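Local structure of lovastatin nonaketide synthase, polyketide synthase component (Aspergillus terreus, 7CPX) at residues V1756-V1761 with E1795-W1800; T1695-E1700 with V1724-N1729; Y6-I11 with I270-V275; A298-A303 with H442-E447. The protein builds the nonaketide dihydromonacolin L, the precursor of lovastatin, from malonyl-CoA by repeated condensation, tailoring and methylation on an acyl carrier domain, together with its partner lovC. The protein carries 2 engineered substitutions. All blocks are in the same frame, centred on the assembly; numbering follows the deposited sequence.

Contact 1. Residues V1756-V1761 with E1795-W1800; sequences VHVLDV and EPEVSW
Strand 1756-1761 and strand 1797-1800 are neighbours in a parallel stretch of a mixed sheet, and the contact is their backbone ladder with side chains on both faces. The two strand axes run the same way, 18° apart. Val1798 lies in the middle of the ladder: its N donates to Val1758 O at 2.8 Å, and its O accepts from Asp1760 N at 3.0 Å. Trp1800 N continues the ladder to Asp1760 O, although that bond is modelled too short to be weighed.

On one face Val1758 and Glu1797 lie side by side, with Val1758 CG2 alongside the methylenes and 3.5 Å from Glu1797 CB. From there the extended Glu1797 carries its carboxylate on to Arg1745, Arg1748 and Arg2423. Asp1760 shares this face, and its OD1 turns back to Thr1727 OG1 and Ala1730 N.

On the other face the packing round Leu1759 and Val1761 is apolar. Leu1759 CD2 touches Val1798 CG1 at 4.0 Å, next to Trp1800 CB. Val1761 CG1 stands anti to the backbone N (chi1 -171°), and reaches Trp1800 CD1 at 3.6 Å, alongside the indole.

Helix 1775-1784, which links the two strands in a beta-alpha-beta crossover, covers Leu1759 and Trp1800; helix 1735-1750 packs on Val1756 and Pro1796. Strand 1720-1728 flanks strand 1755-1761, and strand 1804-1811 runs antiparallel beside 1797-1801.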
# COMPACT_ATOMS: atom_id res chain seq x y z
N VAL A 1756 -26.25 51.86 -50.73
CA VAL A 1756 -25.74 53.00 -49.99
C VAL A 1756 -24.25 53.11 -50.24
O VAL A 1756 -23.51 52.13 -50.05
CB VAL A 1756 -26.04 52.87 -48.49
CG1 VAL A 1756 -25.28 53.93 -47.71
CG2 VAL A 1756 -27.53 52.98 -48.23
N HIS A 1757 -23.79 54.29 -50.66
CA HIS A 1757 -22.38 54.54 -50.85
C HIS A 1757 -22.00 55.88 -50.23
O HIS A 1757 -22.80 56.81 -50.21
CB HIS A 1757 -22.00 54.53 -52.33
CG HIS A 1757 -22.25 53.22 -53.01
ND1 HIS A 1757 -21.24 52.46 -53.55
CD2 HIS A 1757 -23.40 52.53 -53.21
CE1 HIS A 1757 -21.76 51.36 -54.07
NE2 HIS A 1757 -23.06 51.37 -53.88
N VAL A 1758 -20.78 55.95 -49.72
CA VAL A 1758 -20.24 57.18 -49.14
C VAL A 1758 -18.85 57.39 -49.71
O VAL A 1758 -18.05 56.45 -49.79
CB VAL A 1758 -20.21 57.13 -47.60
CG1 VAL A 1758 -21.54 56.65 -47.06
CG2 VAL A 1758 -19.08 56.23 -47.12
N LEU A 1759 -18.56 58.63 -50.10
CA LEU A 1759 -17.28 59.00 -50.70
C LEU A 1759 -16.68 60.12 -49.86
O LEU A 1759 -17.16 61.25 -49.90
CB LEU A 1759 -17.47 59.43 -52.15
CG LEU A 1759 -16.57 58.72 -53.16
CD1 LEU A 1759 -17.02 59.04 -54.58
CD2 LEU A 1759 -15.12 59.11 -52.96
N ASP A 1760 -15.64 59.80 -49.10
CA ASP A 1760 -14.96 60.77 -48.25
C ASP A 1760 -13.76 61.32 -49.01
O ASP A 1760 -12.86 60.57 -49.39
CB ASP A 1760 -14.53 60.13 -46.94
CG ASP A 1760 -14.02 61.15 -45.93
OD1 ASP A 1760 -14.19 62.36 -46.19
OD2 ASP A 1760 -13.46 60.74 -44.90
N VAL A 1761 -13.74 62.63 -49.20
CA VAL A 1761 -12.70 63.31 -49.97
C VAL A 1761 -11.92 64.20 -49.02
O VAL A 1761 -12.49 65.11 -48.40
CB VAL A 1761 -13.30 64.13 -51.12
CG1 VAL A 1761 -12.21 64.65 -52.04
CG2 VAL A 1761 -14.31 63.29 -51.90
N GLU A 1795 -18.45 48.33 -53.48
CA GLU A 1795 -17.63 49.39 -52.90
C GLU A 1795 -18.49 50.23 -51.96
O GLU A 1795 -18.73 51.42 -52.22
CB GLU A 1795 -17.04 50.27 -54.00
CG GLU A 1795 -16.28 49.51 -55.07
CD GLU A 1795 -15.91 50.37 -56.26
OE1 GLU A 1795 -16.27 51.57 -56.26
OE2 GLU A 1795 -15.26 49.86 -57.19
N PRO A 1796 -18.97 49.65 -50.86
CA PRO A 1796 -19.96 50.36 -50.03
C PRO A 1796 -19.48 51.70 -49.50
O PRO A 1796 -20.29 52.63 -49.37
CB PRO A 1796 -20.22 49.37 -48.89
CG PRO A 1796 -18.97 48.57 -48.80
CD PRO A 1796 -18.50 48.42 -50.21
N GLU A 1797 -18.20 51.84 -49.18
CA GLU A 1797 -17.69 53.09 -48.60
C GLU A 1797 -16.29 53.35 -49.14
O GLU A 1797 -15.36 52.62 -48.83
CB GLU A 1797 -17.68 53.02 -47.07
CG GLU A 1797 -19.04 52.78 -46.46
CD GLU A 1797 -19.02 52.81 -44.95
OE1 GLU A 1797 -17.92 52.99 -44.37
OE2 GLU A 1797 -20.09 52.66 -44.32
N VAL A 1798 -16.16 54.41 -49.93
CA VAL A 1798 -14.91 54.79 -50.56
C VAL A 1798 -14.42 56.09 -49.94
O VAL A 1798 -15.20 56.88 -49.40
CB VAL A 1798 -15.07 54.94 -52.08
CG1 VAL A 1798 -13.76 55.33 -52.73
CG2 VAL A 1798 -15.60 53.64 -52.68
N SER A 1799 -13.10 56.30 -50.01
CA SER A 1799 -12.48 57.52 -49.51
C SER A 1799 -11.48 58.01 -50.54
O SER A 1799 -10.59 57.26 -50.96
CB SER A 1799 -11.78 57.27 -48.17
OG SER A 1799 -11.11 58.43 -47.73
N TRP A 1800 -11.62 59.27 -50.95
CA TRP A 1800 -10.72 59.88 -51.92
C TRP A 1800 -9.61 60.60 -51.16
O TRP A 1800 -9.85 61.64 -50.54
CB TRP A 1800 -11.47 60.85 -52.84
CG TRP A 1800 -10.61 61.42 -53.92
CD1 TRP A 1800 -9.84 62.54 -53.84
CD2 TRP A 1800 -10.44 60.90 -55.24
NE1 TRP A 1800 -9.20 62.75 -55.04
CE2 TRP A 1800 -9.55 61.76 -55.91
CE3 TRP A 1800 -10.95 59.79 -55.92
CZ2 TRP A 1800 -9.16 61.54 -57.23
CZ3 TRP A 1800 -10.56 59.58 -57.23
CH2 TRP A 1800 -9.67 60.45 -57.87

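Contact 2. Residues T1695-E1700 with V1724-N1729; sequences TELDEE and VWLTEN
Glu1696 and Leu1697 set a short helical-looking turn, without regular helix bonds, across strand 1724-1728. The nearest pair of CA atoms, Glu1696 CA and Thr1727 CA, is 5.0 Å apart, and no ladder forms. What joins the backbones is a weak hydrogen bond of 3.5 Å from Leu1697 N to Leu1726 O.

Leu1697 provides most of the side-chain contact. Its CD2 lies over the strand backbone, 3.3 Å from Glu1728 N and against Glu1728 CB. The other branch, CD1, turns to Leu1726 CB at 4.0 Å, so the Leu1697 chain crosses the base of Leu1726 at a slant.

Glu1696 touches with its aliphatic part, CB sitting 3.7 Å from Thr1727 CG2. Beyond CG the chain bends (chi2 -43°), folding the carboxylate back along its own loop. There Thr1695 OG1 donates to Glu1696 OE2 at 2.7 Å, approaching from above the carboxylate plane, 61° out of it. The same OE2 lies beside Trp1725 CD1, with the carboxylate and indole planes 45° apart, while OE1 is bonded to Thr1740 OG1 of helix 1735-1750. Both acid oxygens therefore have a hydroxyl partner.

The loop leaves strand 1689-1693 and leads through helix 1705-1719 to the neighbouring parallel strand 1720-1728. This is a beta-alpha-beta crossover, with the loop at the carboxyl end of the strands, in a sheet whose order resembles a Rossmann-type fold short of one edge strand.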
# COMPACT_ATOMS: atom_id res chain seq x y z
N THR A 1695 -24.91 67.14 -49.75
CA THR A 1695 -25.30 67.89 -48.56
C THR A 1695 -24.18 67.91 -47.53
O THR A 1695 -23.93 68.94 -46.89
CB THR A 1695 -26.57 67.29 -47.96
OG1 THR A 1695 -26.34 65.92 -47.61
CG2 THR A 1695 -27.72 67.38 -48.95
N GLU A 1696 -23.50 66.77 -47.33
CA GLU A 1696 -22.43 66.72 -46.35
C GLU A 1696 -21.30 67.67 -46.70
O GLU A 1696 -20.64 68.19 -45.79
CB GLU A 1696 -21.91 65.29 -46.21
CG GLU A 1696 -23.00 64.24 -46.16
CD GLU A 1696 -24.15 64.64 -45.26
OE1 GLU A 1696 -23.90 65.25 -44.20
OE2 GLU A 1696 -25.31 64.35 -45.62
N LEU A 1697 -21.05 67.90 -47.99
CA LEU A 1697 -20.14 68.98 -48.37
C LEU A 1697 -20.69 70.33 -47.94
O LEU A 1697 -19.93 71.20 -47.50
CB LEU A 1697 -19.92 68.95 -49.89
CG LEU A 1697 -19.59 67.59 -50.49
CD1 LEU A 1697 -19.28 67.72 -51.97
CD2 LEU A 1697 -18.44 66.92 -49.76
N ASP A 1698 -22.00 70.51 -48.05
CA ASP A 1698 -22.69 71.67 -47.51
C ASP A 1698 -22.96 71.43 -46.02
O ASP A 1698 -22.37 70.53 -45.41
CB ASP A 1698 -23.98 71.94 -48.28
CG ASP A 1698 -23.75 72.03 -49.78
OD1 ASP A 1698 -22.64 72.42 -50.19
OD2 ASP A 1698 -24.68 71.71 -50.54
N GLU A 1699 -23.83 72.24 -45.43
CA GLU A 1699 -24.22 72.02 -44.04
C GLU A 1699 -24.66 70.58 -43.84
O GLU A 1699 -25.51 70.06 -44.58
CB GLU A 1699 -25.35 72.98 -43.66
N GLU A 1700 -24.08 69.92 -42.84
CA GLU A 1700 -24.33 68.51 -42.62
C GLU A 1700 -25.72 68.28 -42.04
O GLU A 1700 -26.32 69.16 -41.42
CB GLU A 1700 -23.28 67.92 -41.68
CG GLU A 1700 -21.86 67.94 -42.22
CD GLU A 1700 -21.22 69.31 -42.14
OE1 GLU A 1700 -21.92 70.27 -41.75
OE2 GLU A 1700 -20.02 69.43 -42.46
N VAL A 1724 -25.63 57.84 -53.24
CA VAL A 1724 -24.23 58.12 -52.96
C VAL A 1724 -24.15 59.46 -52.24
O VAL A 1724 -24.68 60.46 -52.72
CB VAL A 1724 -23.39 58.16 -54.25
CG1 VAL A 1724 -21.91 58.30 -53.91
CG2 VAL A 1724 -23.64 56.92 -55.09
N TRP A 1725 -23.50 59.46 -51.08
CA TRP A 1725 -23.23 60.68 -50.33
C TRP A 1725 -21.78 61.08 -50.52
O TRP A 1725 -20.90 60.22 -50.62
CB TRP A 1725 -23.53 60.48 -48.84
CG TRP A 1725 -24.99 60.41 -48.52
CD1 TRP A 1725 -25.77 61.41 -48.02
CD2 TRP A 1725 -25.84 59.27 -48.66
NE1 TRP A 1725 -27.05 60.97 -47.85
CE2 TRP A 1725 -27.13 59.66 -48.24
CE3 TRP A 1725 -25.64 57.96 -49.10
CZ2 TRP A 1725 -28.21 58.78 -48.25
CZ3 TRP A 1725 -26.72 57.09 -49.10
CH2 TRP A 1725 -27.99 57.51 -48.68
N LEU A 1726 -21.53 62.38 -50.60
CA LEU A 1726 -20.19 62.93 -50.72
C LEU A 1726 -19.88 63.74 -49.47
O LEU A 1726 -20.64 64.65 -49.11
CB LEU A 1726 -20.06 63.80 -51.96
CG LEU A 1726 -20.38 63.15 -53.31
CD1 LEU A 1726 -20.01 64.10 -54.43
CD2 LEU A 1726 -19.65 61.83 -53.45
N THR A 1727 -18.76 63.43 -48.82
CA THR A 1727 -18.33 64.11 -47.62
C THR A 1727 -16.94 64.68 -47.83
O THR A 1727 -16.12 64.11 -48.55
CB THR A 1727 -18.32 63.16 -46.42
OG1 THR A 1727 -17.25 62.23 -46.54
CG2 THR A 1727 -19.64 62.40 -46.33
N GLU A 1728 -16.67 65.82 -47.20
CA GLU A 1728 -15.39 66.51 -47.32
C GLU A 1728 -14.56 66.19 -46.08
O GLU A 1728 -14.64 66.87 -45.06
CB GLU A 1728 -15.59 68.01 -47.48
CG GLU A 1728 -14.30 68.81 -47.53
CD GLU A 1728 -14.52 70.27 -47.87
OE1 GLU A 1728 -15.70 70.68 -47.97
OE2 GLU A 1728 -13.52 71.00 -48.04
N ASN A 1729 -13.75 65.14 -46.18
CA ASN A 1729 -12.88 64.71 -45.09
C ASN A 1729 -13.67 64.54 -43.80
O ASN A 1729 -13.36 65.12 -42.76
CB ASN A 1729 -11.73 65.70 -44.91
CG ASN A 1729 -10.48 65.04 -44.37
OD1 ASN A 1729 -10.52 63.91 -43.90
ND2 ASN A 1729 -9.36 65.74 -44.45

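Contact 3. Residues Y6-I11 with I270-V275; sequences YPNEPI and IRETGV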
# COMPACT_ATOMS: atom_id res chain seq x y z
N TYR A 6 -36.12 -55.02 -5.26
CA TYR A 6 -36.12 -54.02 -6.31
C TYR A 6 -35.06 -54.35 -7.36
O TYR A 6 -34.10 -55.07 -7.08
CB TYR A 6 -35.88 -52.64 -5.71
CG TYR A 6 -36.89 -52.26 -4.65
CD1 TYR A 6 -38.18 -52.76 -4.68
CD2 TYR A 6 -36.54 -51.41 -3.61
CE1 TYR A 6 -39.10 -52.42 -3.71
CE2 TYR A 6 -37.46 -51.06 -2.64
CZ TYR A 6 -38.74 -51.56 -2.69
OH TYR A 6 -39.65 -51.22 -1.73
N PRO A 7 -35.22 -53.83 -8.58
CA PRO A 7 -34.29 -54.19 -9.67
C PRO A 7 -32.84 -53.99 -9.28
O PRO A 7 -32.03 -54.93 -9.33
CB PRO A 7 -34.70 -53.25 -10.81
CG PRO A 7 -36.11 -52.88 -10.52
CD PRO A 7 -36.22 -52.84 -9.03
N ASN A 8 -32.49 -52.77 -8.89
CA ASN A 8 -31.18 -52.48 -8.33
C ASN A 8 -31.26 -52.58 -6.82
O ASN A 8 -32.22 -52.10 -6.20
CB ASN A 8 -30.70 -51.09 -8.75
CG ASN A 8 -30.50 -50.97 -10.25
OD1 ASN A 8 -31.15 -50.16 -10.91
ND2 ASN A 8 -29.59 -51.77 -10.79
N GLU A 9 -30.25 -53.19 -6.22
CA GLU A 9 -30.29 -53.45 -4.79
C GLU A 9 -30.46 -52.13 -4.04
O GLU A 9 -29.67 -51.20 -4.24
CB GLU A 9 -29.03 -54.16 -4.33
CG GLU A 9 -29.03 -54.50 -2.84
CD GLU A 9 -28.01 -55.56 -2.49
OE1 GLU A 9 -27.22 -55.95 -3.37
OE2 GLU A 9 -28.00 -56.00 -1.32
N PRO A 10 -31.47 -52.00 -3.18
CA PRO A 10 -31.71 -50.71 -2.52
C PRO A 10 -30.65 -50.38 -1.49
O PRO A 10 -30.53 -51.07 -0.47
CB PRO A 10 -33.09 -50.91 -1.87
CG PRO A 10 -33.16 -52.37 -1.61
CD PRO A 10 -32.45 -53.02 -2.75
N ILE A 11 -29.88 -49.32 -1.75
CA ILE A 11 -28.93 -48.87 -0.76
C ILE A 11 -29.69 -48.41 0.47
O ILE A 11 -30.90 -48.17 0.43
CB ILE A 11 -28.04 -47.76 -1.33
CG1 ILE A 11 -27.33 -48.25 -2.59
CG2 ILE A 11 -27.03 -47.29 -0.32
CD1 ILE A 11 -26.55 -49.54 -2.41
N ILE A 270 -32.37 -45.76 0.38
CA ILE A 270 -32.20 -45.10 -0.91
C ILE A 270 -32.45 -46.17 -1.97
O ILE A 270 -31.56 -46.97 -2.29
CB ILE A 270 -30.81 -44.47 -1.06
CG1 ILE A 270 -30.58 -43.47 0.07
CG2 ILE A 270 -30.69 -43.78 -2.40
CD1 ILE A 270 -29.21 -42.83 0.05
N ARG A 271 -33.67 -46.21 -2.49
CA ARG A 271 -34.04 -47.22 -3.48
C ARG A 271 -33.31 -46.99 -4.79
O ARG A 271 -32.84 -47.95 -5.42
CB ARG A 271 -35.55 -47.20 -3.69
CG ARG A 271 -36.06 -48.14 -4.76
CD ARG A 271 -37.56 -48.28 -4.67
NE ARG A 271 -38.09 -49.21 -5.67
CZ ARG A 271 -39.30 -49.75 -5.61
NH1 ARG A 271 -40.13 -49.51 -4.61
NH2 ARG A 271 -39.69 -50.57 -6.59
N GLU A 272 -33.20 -45.74 -5.23
CA GLU A 272 -32.54 -45.42 -6.48
C GLU A 272 -32.10 -43.97 -6.44
O GLU A 272 -32.73 -43.13 -5.80
CB GLU A 272 -33.47 -45.66 -7.67
CG GLU A 272 -32.82 -45.48 -9.03
CD GLU A 272 -31.74 -46.50 -9.30
OE1 GLU A 272 -31.63 -47.48 -8.53
OE2 GLU A 272 -30.99 -46.33 -10.28
N THR A 273 -31.00 -43.69 -7.14
CA THR A 273 -30.43 -42.34 -7.19
C THR A 273 -29.91 -42.12 -8.61
O THR A 273 -28.78 -42.50 -8.93
CB THR A 273 -29.33 -42.15 -6.16
OG1 THR A 273 -29.81 -42.56 -4.87
CG2 THR A 273 -28.91 -40.70 -6.10
N GLY A 274 -30.73 -41.50 -9.45
CA GLY A 274 -30.32 -41.16 -10.79
C GLY A 274 -29.70 -39.78 -10.85
O GLY A 274 -29.99 -38.90 -10.04
N VAL A 275 -28.81 -39.59 -11.82
CA VAL A 275 -28.15 -38.32 -12.06
C VAL A 275 -28.24 -38.02 -13.55
O VAL A 275 -27.88 -38.86 -14.38
CB VAL A 275 -26.69 -38.33 -11.60
CG1 VAL A 275 -26.04 -37.00 -11.86
CG2 VAL A 275 -26.62 -38.67 -10.12
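Tyr6 and Arg271 stack flat on one another: the guanidinium lies over one face of the phenol ring with the planes only 6° apart and the centres 3.3 Å apart. This is a cation-pi contact, with Arg271 CZ almost over the middle of the ring. Arg271 NH1 lies above Tyr6 CZ at 3.1 Å and NH2 above Tyr6 CD1, while the CD methylene covers the CD2-CE2 side of the same face, 3.4 Å from Tyr6 CE2. The arginine reaches this far because CG is anti to the backbone N (chi1 176°) and the chain stays extended to NE. Its nitrogens have partners beyond the ring: NH1 forms a salt bridge with Glu446, and NH2 donates to Ala303 O.

Glu272, the next residue, also starts anti to N but bends at chi2 (65°). Its OE1 comes to 3.6 Å from Asn8 OD1, while the carboxylate is bound by Arg196 and Gln302. Further along, Pro10 CB rests on Arg271 CA at 4.1 Å, and Ile11 CB lies near Ile270 CB at 4.3 Å.

Arg271 and Glu272 together face Ile444, making a classic beta bulge against strand 439-446. Strand 268-277 runs between that strand and strand 11-19, while helix 183-196 covers Ile11 and Pro173 of the second subunit packs on Val275.

Contact 4. Residues A298-A303 with H442-E447; sequences ATYAQA and HAIIEE
Ile444 CD1 sits over the centre of the Tyr300 ring, a CH-pi contact between helix 298-302 and strand 442-446. The methyl carbon is 3.4 Å from the ring centroid, close to the ring normal. Ile444 continues the apolar packing along the helix: its CD1 meets Thr299 CG2 at 3.7 Å and Ala303 CB at 4.1 Å. Thr299 and Ile444 point in opposing directions and overlap flank to flank, the threonine methyl beside the isoleucine chain.

The helix and strand axes make an angle of 43° and approach to 8.8 Å, a little closer than the roughly 10 Å usual for a helix on a sheet. Here the pair belongs to the layered thiolase-type fold of the ketosynthase, whose central strands 268-277 and 439-446 are neighbours.

Tyr300 and His442 meet rim to rim, neither over the other's face, with centroids 5.6 Å apart and planes at 32°. Tyr300 CE1 lies 3.4 Å from His442 CE1. Phe339 also meets the Tyr300 ring, their planes nearly at a right angle. On the imidazole, Thr299 CB comes in at the edge, in the plane, 3.3 Å from His442 ND1; His442 CG is anti to the backbone N (chi1 178°), which turns that edge to the helix.

The polar ends of these buried side chains find partners in the surrounding protein. Tyr300 OH is bonded to Ser430 OG, which His442 NE2 also meets in a weak hydrogen bond, and Thr299 OG1 bonds to Leu295 O one helical turn back.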
# COMPACT_ATOMS: atom_id res chain seq x y z
N ALA A 298 -36.59 -41.46 -15.27
CA ALA A 298 -35.59 -42.51 -15.40
C ALA A 298 -35.24 -43.11 -14.05
O ALA A 298 -35.05 -44.32 -13.93
CB ALA A 298 -34.34 -41.95 -16.08
N THR A 299 -35.15 -42.27 -13.01
CA THR A 299 -34.84 -42.78 -11.68
C THR A 299 -35.95 -43.70 -11.19
O THR A 299 -35.67 -44.77 -10.62
CB THR A 299 -34.64 -41.62 -10.71
OG1 THR A 299 -33.71 -40.68 -11.27
CG2 THR A 299 -34.11 -42.12 -9.38
N TYR A 300 -37.21 -43.31 -11.40
CA TYR A 300 -38.31 -44.17 -10.97
C TYR A 300 -38.35 -45.46 -11.78
O TYR A 300 -38.64 -46.53 -11.24
CB TYR A 300 -39.63 -43.42 -11.09
CG TYR A 300 -39.95 -42.58 -9.86
CD1 TYR A 300 -39.43 -41.31 -9.71
CD2 TYR A 300 -40.76 -43.08 -8.86
CE1 TYR A 300 -39.71 -40.55 -8.60
CE2 TYR A 300 -41.04 -42.33 -7.74
CZ TYR A 300 -40.51 -41.06 -7.62
OH TYR A 300 -40.79 -40.30 -6.50
N ALA A 301 -38.06 -45.38 -13.08
CA ALA A 301 -38.02 -46.59 -13.90
C ALA A 301 -36.92 -47.53 -13.42
O ALA A 301 -37.13 -48.75 -13.34
CB ALA A 301 -37.81 -46.22 -15.37
N GLN A 302 -35.74 -46.99 -13.11
CA GLN A 302 -34.65 -47.81 -12.61
C GLN A 302 -35.03 -48.45 -11.28
O GLN A 302 -34.66 -49.60 -11.00
CB GLN A 302 -33.39 -46.97 -12.46
CG GLN A 302 -32.82 -46.47 -13.78
CD GLN A 302 -31.82 -45.35 -13.62
OE1 GLN A 302 -31.58 -44.58 -14.56
NE2 GLN A 302 -31.22 -45.23 -12.44
N ALA A 303 -35.76 -47.72 -10.44
CA ALA A 303 -36.23 -48.25 -9.17
C ALA A 303 -37.32 -49.29 -9.34
O ALA A 303 -37.71 -49.93 -8.35
CB ALA A 303 -36.74 -47.12 -8.28
N HIS A 442 -31.24 -36.85 -8.64
CA HIS A 442 -32.53 -37.21 -8.06
C HIS A 442 -32.38 -38.53 -7.33
O HIS A 442 -31.80 -39.48 -7.86
CB HIS A 442 -33.61 -37.32 -9.14
CG HIS A 442 -34.94 -37.75 -8.61
ND1 HIS A 442 -35.43 -39.02 -8.78
CD2 HIS A 442 -35.88 -37.07 -7.90
CE1 HIS A 442 -36.62 -39.11 -8.21
NE2 HIS A 442 -36.92 -37.94 -7.67
N ALA A 443 -32.91 -38.58 -6.11
CA ALA A 443 -32.86 -39.76 -5.27
C ALA A 443 -34.27 -40.13 -4.82
O ALA A 443 -35.06 -39.25 -4.47
CB ALA A 443 -31.97 -39.54 -4.04
N ILE A 444 -34.56 -41.42 -4.84
CA ILE A 444 -35.82 -41.95 -4.33
C ILE A 444 -35.51 -42.64 -3.01
O ILE A 444 -34.66 -43.53 -2.96
CB ILE A 444 -36.47 -42.91 -5.33
CG1 ILE A 444 -36.72 -42.20 -6.66
CG2 ILE A 444 -37.77 -43.45 -4.77
CD1 ILE A 444 -37.27 -43.10 -7.75
N ILE A 445 -36.18 -42.21 -1.94
CA ILE A 445 -35.92 -42.72 -0.61
C ILE A 445 -37.21 -43.26 -0.03
O ILE A 445 -38.31 -42.86 -0.43
CB ILE A 445 -35.33 -41.61 0.30
CG1 ILE A 445 -34.15 -40.94 -0.41
CG2 ILE A 445 -34.88 -42.20 1.63
CD1 ILE A 445 -33.48 -39.86 0.39
N GLU A 446 -37.08 -44.19 0.90
CA GLU A 446 -38.24 -44.85 1.49
C GLU A 446 -37.92 -45.19 2.94
O GLU A 446 -36.76 -45.22 3.36
CB GLU A 446 -38.62 -46.12 0.72
CG GLU A 446 -38.93 -45.89 -0.75
CD GLU A 446 -39.28 -47.17 -1.47
OE1 GLU A 446 -39.11 -48.25 -0.88
OE2 GLU A 446 -39.73 -47.09 -2.64
N GLU A 447 -38.98 -45.43 3.71
CA GLU A 447 -38.79 -45.93 5.06
C GLU A 447 -38.42 -47.41 5.01
O GLU A 447 -38.92 -48.16 4.17
CB GLU A 447 -40.07 -45.74 5.89
CG GLU A 447 -41.23 -46.63 5.46
CD GLU A 447 -42.43 -46.50 6.37
OE1 GLU A 447 -42.23 -46.23 7.57
OE2 GLU A 447 -43.57 -46.66 5.89

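Overall arrangement
The four contacts form two pairs at opposite sides of the chain's centre, with contacts 1 and 3 about 114 Å apart between centres. Contacts 1 and 2, centres about 11 Å apart, share one sheet: strand 1755-1761 lies next to 1720-1728, and His1757 O probably accepts from Trp1725 N at 2.9 Å. They are away from the annotated sites, and the bound NADP belongs to the ketoreductase. Contacts 3 and 4, about 6 Å apart between centres, are both in the ketosynthase; Glu272 O probably accepts from Ile444 N at 2.7 Å. Contact 4 comes nearer to catalysis, the His442 side chain lying about 10 Å from that of His320, a predicted active-site residue.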